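Local coordinates for protein 2-hydroxyisobutyryl-CoA synthetase (PDB 6HDY) that belongs to the ANL superfamily of AMP-binding enzymes, with a large AMP-binding domain and a smaller C-terminal domain, at residues 390-403 and 413-425. Residues are numbered along the deposited sequence; the frame is centred on the assembly and turned at random.
Sequences LNQMSGYGGEHRIV and LLLRVEPSESVHA
Arg-401 and Arg-416 face each other as a hydrogen-bonded pair in an antiparallel beta hairpin of the C-terminal domain, strands 399-403 and 413-419 running at 171° to one another. Two backbone bonds define the pair, Arg-401 N to Arg-416 O and Arg-416 N to Arg-401 O. Beyond it, Glu-418 N binds Glu-399 O and Gly-397 N binds Glu-418 O. Between the His-400/Val-417 and Tyr-396/Pro-419 pairs the register slips by two residues, a beta bulge at the corner of the chain. Further on, Ser-420 N reaches Gly-395 O (3.0 Å), while its OG N-caps helix 421-425 by accepting from Val-423 N.

Apolar contacts gather on the face carrying His-400, Ile-402, Leu-415 and Val-417, against helix 383-391. Ile-402 and Leu-415 lie side by side, CG1 to CD2 3.8 Å. Val-417 divides its branches: CG2 meets Leu-390 CD1 tip to tip at 4.0 Å, whereas CG1, anti to the backbone N (chi1 179°), touches the edge of the Tyr-396 ring at CD1 (3.7 Å). Val-403 and Leu-414, on the face of the two arginines, pack against helix 474-486.

The charged side chains engage in salt bridges. Arg-401 NH2 bridges Glu-399 OE1 at 3.1 Å, and Arg-469 pairs with OE2; Glu-418 OE2 accepts from Ile-460 N and forms a salt bridge with Arg-462; Arg-416 NE pairs with Glu-453.

The Tyr-396 ring has Leu-390 CB over its centre, and its OH meets His-400 ND1 at the imidazole edge, 2.8 Å away and nearly straight (173°).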
ATOM      1  N   LEU A 390      14.244   2.948 -29.981  1.00 45.69           N
ATOM      2  CA  LEU A 390      14.041   4.369 -29.699  1.00 44.36           C
ATOM      3  C   LEU A 390      14.890   4.904 -28.543  1.00 50.35           C
ATOM      4  O   LEU A 390      15.421   6.014 -28.647  1.00 49.20           O
ATOM      5  CB  LEU A 390      12.567   4.686 -29.446  1.00 41.46           C
ATOM      6  CG  LEU A 390      11.607   4.612 -30.626  1.00 44.20           C
ATOM      7  CD1 LEU A 390      10.245   4.957 -30.175  1.00 41.92           C
ATOM      8  CD2 LEU A 390      11.993   5.590 -31.746  1.00 47.21           C
ATOM      9  N   ASN A 391      15.024   4.110 -27.450  1.00 47.75           N
ATOM     10  CA  ASN A 391      15.774   4.480 -26.254  1.00 48.59           C
ATOM     11  C   ASN A 391      17.277   4.555 -26.502  1.00 55.50           C
ATOM     12  O   ASN A 391      17.996   5.135 -25.694  1.00 55.05           O
ATOM     13  CB  ASN A 391      15.427   3.563 -25.046  1.00 46.50           C
ATOM     14  CG  ASN A 391      14.187   4.007 -24.308  1.00 54.82           C
ATOM     15  OD1 ASN A 391      14.243   4.840 -23.391  1.00 52.52           O
ATOM     16  ND2 ASN A 391      13.022   3.514 -24.726  1.00 40.56           N
ATOM     17  N   GLN A 392      17.742   3.995 -27.627  1.00 55.06           N
ATOM     18  CA  GLN A 392      19.155   4.009 -28.013  1.00 58.62           C
ATOM     19  C   GLN A 392      19.495   5.213 -28.902  1.00 62.80           C
ATOM     20  O   GLN A 392      20.596   5.288 -29.459  1.00 65.60           O
ATOM     21  CB  GLN A 392      19.573   2.668 -28.640  1.00 61.59           C
ATOM     22  CG  GLN A 392      19.924   1.637 -27.578  1.00 71.51           C
ATOM     23  CD  GLN A 392      20.272   0.278 -28.122  1.00 91.58           C
ATOM     24  OE1 GLN A 392      19.532  -0.316 -28.921  1.00 85.20           O
ATOM     25  NE2 GLN A 392      21.378  -0.281 -27.637  1.00 84.73           N
ATOM     26  N   MET A 393      18.556   6.180 -28.979  1.00 56.91           N
ATOM     27  CA  MET A 393      18.662   7.416 -29.764  1.00 57.64           C
ATOM     28  C   MET A 393      18.711   8.628 -28.817  1.00 64.11           C
ATOM     29  O   MET A 393      17.813   8.787 -27.977  1.00 61.48           O
ATOM     30  CB  MET A 393      17.474   7.569 -30.731  1.00 56.86           C
ATOM     31  CG  MET A 393      17.270   6.404 -31.673  1.00 60.14           C
ATOM     32  SD  MET A 393      16.018   6.785 -32.928  1.00 62.00           S
ATOM     33  CE  MET A 393      16.966   8.019 -33.956  1.00 60.64           C
ATOM     34  N   SER A 394      19.754   9.483 -28.971  1.00 64.94           N
ATOM     35  CA  SER A 394      19.990  10.676 -28.135  1.00 66.10           C
ATOM     36  C   SER A 394      18.861  11.729 -28.204  1.00 65.32           C
ATOM     37  O   SER A 394      18.622  12.417 -27.200  1.00 65.45           O
ATOM     38  CB  SER A 394      21.353  11.314 -28.448  1.00 74.67           C
ATOM     39  OG  SER A 394      21.557  11.580 -29.829  1.00 79.40           O
ATOM     40  N   GLY A 395      18.204  11.832 -29.367  1.00 57.05           N
ATOM     41  CA  GLY A 395      17.119  12.773 -29.644  1.00 54.04           C
ATOM     42  C   GLY A 395      15.733  12.347 -29.197  1.00 52.70           C
ATOM     43  O   GLY A 395      14.796  13.152 -29.234  1.00 49.77           O
ATOM     44  N   TYR A 396      15.579  11.076 -28.783  1.00 49.01           N
ATOM     45  CA  TYR A 396      14.306  10.515 -28.302  1.00 45.85           C
ATOM     46  C   TYR A 396      13.898  11.110 -26.922  1.00 48.59           C
ATOM     47  O   TYR A 396      14.714  11.144 -26.005  1.00 48.08           O
ATOM     48  CB  TYR A 396      14.411   8.988 -28.270  1.00 46.53           C
ATOM     49  CG  TYR A 396      13.246   8.273 -27.619  1.00 45.06           C
ATOM     50  CD1 TYR A 396      11.997   8.228 -28.235  1.00 44.09           C
ATOM     51  CD2 TYR A 396      13.401   7.615 -26.402  1.00 45.67           C
ATOM     52  CE1 TYR A 396      10.931   7.546 -27.655  1.00 43.14           C
ATOM     53  CE2 TYR A 396      12.345   6.918 -25.819  1.00 44.97           C
ATOM     54  CZ  TYR A 396      11.113   6.880 -26.453  1.00 51.60           C
ATOM     55  OH  TYR A 396      10.057   6.236 -25.861  1.00 48.68           O
ATOM     56  N   GLY A 397      12.648  11.585 -26.827  1.00 44.53           N
ATOM     57  CA  GLY A 397      12.069  12.269 -25.668  1.00 44.66           C
ATOM     58  C   GLY A 397      11.634  11.456 -24.462  1.00 49.50           C
ATOM     59  O   GLY A 397      11.251  12.044 -23.442  1.00 49.49           O
ATOM     60  N   GLY A 398      11.696  10.125 -24.552  1.00 45.80           N
ATOM     61  CA  GLY A 398      11.342   9.263 -23.425  1.00 45.34           C
ATOM     62  C   GLY A 398       9.993   8.579 -23.506  1.00 47.97           C
ATOM     63  O   GLY A 398       9.704   7.713 -22.684  1.00 47.81           O
ATOM     64  N   GLU A 399       9.156   8.958 -24.484  1.00 42.94           N
ATOM     65  CA  GLU A 399       7.847   8.344 -24.694  1.00 40.44           C
ATOM     66  C   GLU A 399       7.490   8.214 -26.144  1.00 43.57           C
ATOM     67  O   GLU A 399       8.001   8.964 -26.999  1.00 42.28           O
ATOM     68  CB  GLU A 399       6.704   9.032 -23.914  1.00 41.65           C
ATOM     69  CG  GLU A 399       6.436   8.427 -22.530  1.00 44.26           C
ATOM     70  CD  GLU A 399       6.177   6.933 -22.450  1.00 51.93           C
ATOM     71  OE1 GLU A 399       5.744   6.331 -23.461  1.00 41.79           O
ATOM     72  OE2 GLU A 399       6.398   6.363 -21.360  1.00 47.49           O
ATOM     73  N   HIS A 400       6.630   7.218 -26.418  1.00 39.27           N
ATOM     74  CA  HIS A 400       6.097   6.892 -27.743  1.00 39.15           C
ATOM     75  C   HIS A 400       4.854   6.025 -27.578  1.00 42.33           C
ATOM     76  O   HIS A 400       4.603   5.498 -26.483  1.00 42.69           O
ATOM     77  CB  HIS A 400       7.150   6.176 -28.618  1.00 40.43           C
ATOM     78  CG  HIS A 400       7.452   4.768 -28.195  1.00 44.23           C
ATOM     79  ND1 HIS A 400       8.384   4.494 -27.210  1.00 46.39           N
ATOM     80  CD2 HIS A 400       6.941   3.596 -28.649  1.00 46.22           C
ATOM     81  CE1 HIS A 400       8.418   3.175 -27.103  1.00 46.00           C
ATOM     82  NE2 HIS A 400       7.562   2.593 -27.939  1.00 46.26           N
ATOM     83  N   ARG A 401       4.083   5.892 -28.659  1.00 37.18           N
ATOM     84  CA  ARG A 401       2.923   5.018 -28.769  1.00 36.67           C
ATOM     85  C   ARG A 401       3.063   4.279 -30.095  1.00 42.22           C
ATOM     86  O   ARG A 401       3.601   4.824 -31.071  1.00 42.30           O
ATOM     87  CB  ARG A 401       1.586   5.787 -28.761  1.00 35.26           C
ATOM     88  CG  ARG A 401       1.162   6.452 -27.439  1.00 36.84           C
ATOM     89  CD  ARG A 401       0.626   5.507 -26.364  1.00 40.44           C
ATOM     90  NE  ARG A 401       1.691   5.258 -25.413  1.00 49.20           N
ATOM     91  CZ  ARG A 401       1.711   5.681 -24.158  1.00 54.45           C
ATOM     92  NH1 ARG A 401       0.642   6.256 -23.623  1.00 43.85           N
ATOM     93  NH2 ARG A 401       2.785   5.506 -23.421  1.00 38.24           N
ATOM     94  N   ILE A 402       2.611   3.027 -30.117  1.00 38.98           N
ATOM     95  CA  ILE A 402       2.552   2.193 -31.316  1.00 39.90           C
ATOM     96  C   ILE A 402       1.053   2.106 -31.628  1.00 44.07           C
ATOM     97  O   ILE A 402       0.271   1.787 -30.729  1.00 44.21           O
ATOM     98  CB  ILE A 402       3.200   0.801 -31.110  1.00 43.28           C
ATOM     99  CG1 ILE A 402       4.607   0.909 -30.489  1.00 43.11           C
ATOM    100  CG2 ILE A 402       3.214   0.003 -32.406  1.00 44.50           C
ATOM    101  CD1 ILE A 402       5.029  -0.336 -29.722  1.00 50.68           C
ATOM    102  N   VAL A 403       0.645   2.518 -32.847  1.00 41.13           N
ATOM    103  CA  VAL A 403      -0.759   2.509 -33.271  1.00 41.96           C
ATOM    104  C   VAL A 403      -0.952   1.384 -34.299  1.00 47.89           C
ATOM    105  O   VAL A 403      -0.331   1.392 -35.367  1.00 46.47           O
ATOM    106  CB  VAL A 403      -1.310   3.896 -33.727  1.00 45.82           C
ATOM    107  CG1 VAL A 403      -2.753   3.792 -34.194  1.00 47.60           C
ATOM    108  CG2 VAL A 403      -1.196   4.933 -32.607  1.00 44.30           C
ATOM    109  N   LEU A 413       4.303   0.368 -40.016  1.00 50.33           N
ATOM    110  CA  LEU A 413       4.279   0.605 -38.590  1.00 46.65           C
ATOM    111  C   LEU A 413       4.011   2.091 -38.321  1.00 50.74           C
ATOM    112  O   LEU A 413       4.770   2.929 -38.783  1.00 51.46           O
ATOM    113  CB  LEU A 413       5.621   0.168 -37.977  1.00 45.54           C
ATOM    114  CG  LEU A 413       5.827   0.451 -36.469  1.00 45.98           C
ATOM    115  CD1 LEU A 413       4.790  -0.265 -35.610  1.00 43.30           C
ATOM    116  CD2 LEU A 413       7.220   0.063 -36.036  1.00 47.03           C
ATOM    117  N   LEU A 414       2.929   2.411 -37.581  1.00 45.74           N
ATOM    118  CA  LEU A 414       2.589   3.791 -37.231  1.00 43.40           C
ATOM    119  C   LEU A 414       3.098   4.078 -35.813  1.00 44.74           C
ATOM    120  O   LEU A 414       2.725   3.373 -34.860  1.00 42.19           O
ATOM    121  CB  LEU A 414       1.069   4.089 -37.343  1.00 43.45           C
ATOM    122  CG  LEU A 414       0.351   3.834 -38.685  1.00 50.74           C
ATOM    123  CD1 LEU A 414      -1.100   4.244 -38.597  1.00 51.30           C
ATOM    124  CD2 LEU A 414       1.016   4.576 -39.847  1.00 53.82           C
ATOM    125  N   LEU A 415       3.965   5.102 -35.681  1.00 40.58           N
ATOM    126  CA  LEU A 415       4.540   5.499 -34.390  1.00 38.63           C
ATOM    127  C   LEU A 415       4.287   6.969 -34.097  1.00 41.62           C
ATOM    128  O   LEU A 415       4.349   7.791 -35.009  1.00 42.21           O
ATOM    129  CB  LEU A 415       6.055   5.207 -34.335  1.00 38.54           C
ATOM    130  CG  LEU A 415       6.545   3.752 -34.532  1.00 42.93           C
ATOM    131  CD1 LEU A 415       8.078   3.695 -34.549  1.00 41.98           C
ATOM    132  CD2 LEU A 415       6.010   2.809 -33.409  1.00 43.62           C
ATOM    133  N   ARG A 416       3.951   7.286 -32.836  1.00 36.95           N
ATOM    134  CA  ARG A 416       3.772   8.644 -32.319  1.00 36.57           C
ATOM    135  C   ARG A 416       4.954   8.763 -31.371  1.00 41.19           C
ATOM    136  O   ARG A 416       4.995   8.057 -30.362  1.00 40.45           O
ATOM    137  CB  ARG A 416       2.434   8.839 -31.567  1.00 37.76           C
ATOM    138  CG  ARG A 416       1.169   8.639 -32.433  1.00 50.37           C
ATOM    139  CD  ARG A 416      -0.058   9.231 -31.748  1.00 57.28           C
ATOM    140  NE  ARG A 416      -0.220  10.636 -32.127  1.00 67.10           N
ATOM    141  CZ  ARG A 416      -0.910  11.553 -31.453  1.00 83.66           C
ATOM    142  NH1 ARG A 416      -1.525  11.234 -30.317  1.00 63.99           N
ATOM    143  NH2 ARG A 416      -0.978  12.803 -31.901  1.00 72.53           N
ATOM    144  N   VAL A 417       5.976   9.555 -31.754  1.00 37.68           N
ATOM    145  CA  VAL A 417       7.214   9.656 -30.980  1.00 37.53           C
ATOM    146  C   VAL A 417       7.469  11.072 -30.438  1.00 42.57           C
ATOM    147  O   VAL A 417       7.334  12.066 -31.160  1.00 41.66           O
ATOM    148  CB  VAL A 417       8.426   9.119 -31.803  1.00 41.24           C
ATOM    149  CG1 VAL A 417       9.735   9.232 -31.030  1.00 41.51           C
ATOM    150  CG2 VAL A 417       8.201   7.677 -32.258  1.00 40.33           C
ATOM    151  N   GLU A 418       7.850  11.144 -29.165  1.00 39.09           N
ATOM    152  CA  GLU A 418       8.226  12.399 -28.540  1.00 39.80           C
ATOM    153  C   GLU A 418       9.702  12.706 -28.836  1.00 44.43           C
ATOM    154  O   GLU A 418      10.554  11.845 -28.601  1.00 44.71           O
ATOM    155  CB  GLU A 418       8.060  12.321 -27.007  1.00 40.82           C
ATOM    156  CG  GLU A 418       6.848  13.047 -26.455  1.00 44.83           C
ATOM    157  CD  GLU A 418       6.741  13.031 -24.945  1.00 51.85           C
ATOM    158  OE1 GLU A 418       7.778  13.236 -24.272  1.00 50.08           O
ATOM    159  OE2 GLU A 418       5.605  12.897 -24.434  1.00 45.26           O
ATOM    160  N   PRO A 419      10.035  13.926 -29.317  1.00 40.44           N
ATOM    161  CA  PRO A 419      11.458  14.325 -29.387  1.00 41.53           C
ATOM    162  C   PRO A 419      11.854  14.905 -28.007  1.00 45.93           C
ATOM    163  O   PRO A 419      10.977  15.216 -27.192  1.00 43.88           O
ATOM    164  CB  PRO A 419      11.437  15.453 -30.411  1.00 44.35           C
ATOM    165  CG  PRO A 419      10.087  16.113 -30.183  1.00 48.71           C
ATOM    166  CD  PRO A 419       9.138  15.053 -29.670  1.00 42.09           C
ATOM    167  N   SER A 420      13.153  15.111 -27.754  1.00 44.86           N
ATOM    168  CA  SER A 420      13.589  15.741 -26.504  1.00 45.04           C
ATOM    169  C   SER A 420      13.319  17.259 -26.561  1.00 48.71           C
ATOM    170  O   SER A 420      13.166  17.826 -27.659  1.00 46.79           O
ATOM    171  CB  SER A 420      15.071  15.481 -26.249  1.00 48.44           C
ATOM    172  OG  SER A 420      15.878  16.049 -27.264  1.00 64.70           O
ATOM    173  N   GLU A 421      13.227  17.903 -25.377  1.00 45.12           N
ATOM    174  CA  GLU A 421      13.015  19.354 -25.286  1.00 48.16           C
ATOM    175  C   GLU A 421      14.130  20.157 -26.023  1.00 54.09           C
ATOM    176  O   GLU A 421      13.821  21.184 -26.646  1.00 52.96           O
ATOM    177  CB  GLU A 421      12.902  19.808 -23.825  1.00 51.21           C
ATOM    178  CG  GLU A 421      11.562  19.460 -23.203  1.00 64.55           C
ATOM    179  CD  GLU A 421      11.560  19.494 -21.691  1.00 95.57           C
ATOM    180  OE1 GLU A 421      11.615  18.407 -21.071  1.00101.86           O
ATOM    181  OE2 GLU A 421      11.525  20.611 -21.125  1.00 94.85           O
ATOM    182  N   SER A 422      15.396  19.642 -25.997  1.00 52.79           N
ATOM    183  CA  SER A 422      16.555  20.253 -26.672  1.00 57.34           C
ATOM    184  C   SER A 422      16.450  20.111 -28.195  1.00 59.79           C
ATOM    185  O   SER A 422      16.841  21.042 -28.916  1.00 61.59           O
ATOM    186  CB  SER A 422      17.877  19.701 -26.141  1.00 63.74           C
ATOM    187  OG  SER A 422      18.095  18.356 -26.532  1.00 73.34           O
ATOM    188  N   VAL A 423      15.893  18.961 -28.680  1.00 52.56           N
ATOM    189  CA  VAL A 423      15.650  18.742 -30.121  1.00 51.80           C
ATOM    190  C   VAL A 423      14.537  19.730 -30.547  1.00 54.40           C
ATOM    191  O   VAL A 423      14.663  20.382 -31.577  1.00 53.44           O
ATOM    192  CB  VAL A 423      15.349  17.252 -30.478  1.00 53.14           C
ATOM    193  CG1 VAL A 423      14.699  17.114 -31.863  1.00 51.83           C
ATOM    194  CG2 VAL A 423      16.626  16.417 -30.414  1.00 54.28           C
ATOM    195  N   HIS A 424      13.491  19.888 -29.701  1.00 51.94           N
ATOM    196  CA  HIS A 424      12.393  20.839 -29.930  1.00 52.32           C
ATOM    197  C   HIS A 424      12.903  22.310 -29.996  1.00 57.52           C
ATOM    198  O   HIS A 424      12.594  23.019 -30.968  1.00 58.67           O
ATOM    199  CB  HIS A 424      11.259  20.665 -28.888  1.00 51.74           C
ATOM    200  CG  HIS A 424      10.030  21.440 -29.252  1.00 56.74           C
ATOM    201  ND1 HIS A 424       9.101  20.941 -30.172  1.00 57.75           N
ATOM    202  CD2 HIS A 424       9.660  22.692 -28.895  1.00 61.57           C
ATOM    203  CE1 HIS A 424       8.193  21.896 -30.318  1.00 58.92           C
ATOM    204  NE2 HIS A 424       8.489  22.972 -29.571  1.00 61.79           N
ATOM    205  N   ALA A 425      13.694  22.746 -28.976  1.00 54.06           N
ATOM    206  CA  ALA A 425      14.301  24.089 -28.868  1.00 57.43           C
ATOM    207  C   ALA A 425      15.239  24.440 -30.033  1.00 61.67           C
ATOM    208  O   ALA A 425      15.395  25.631 -30.374  1.00 61.77           O
ATOM    209  CB  ALA A 425      15.026  24.242 -27.532  1.00 60.01           C
TER
HETATM  210  O   HOH W   1       1.454  -0.005 -36.764  1.00 37.64           O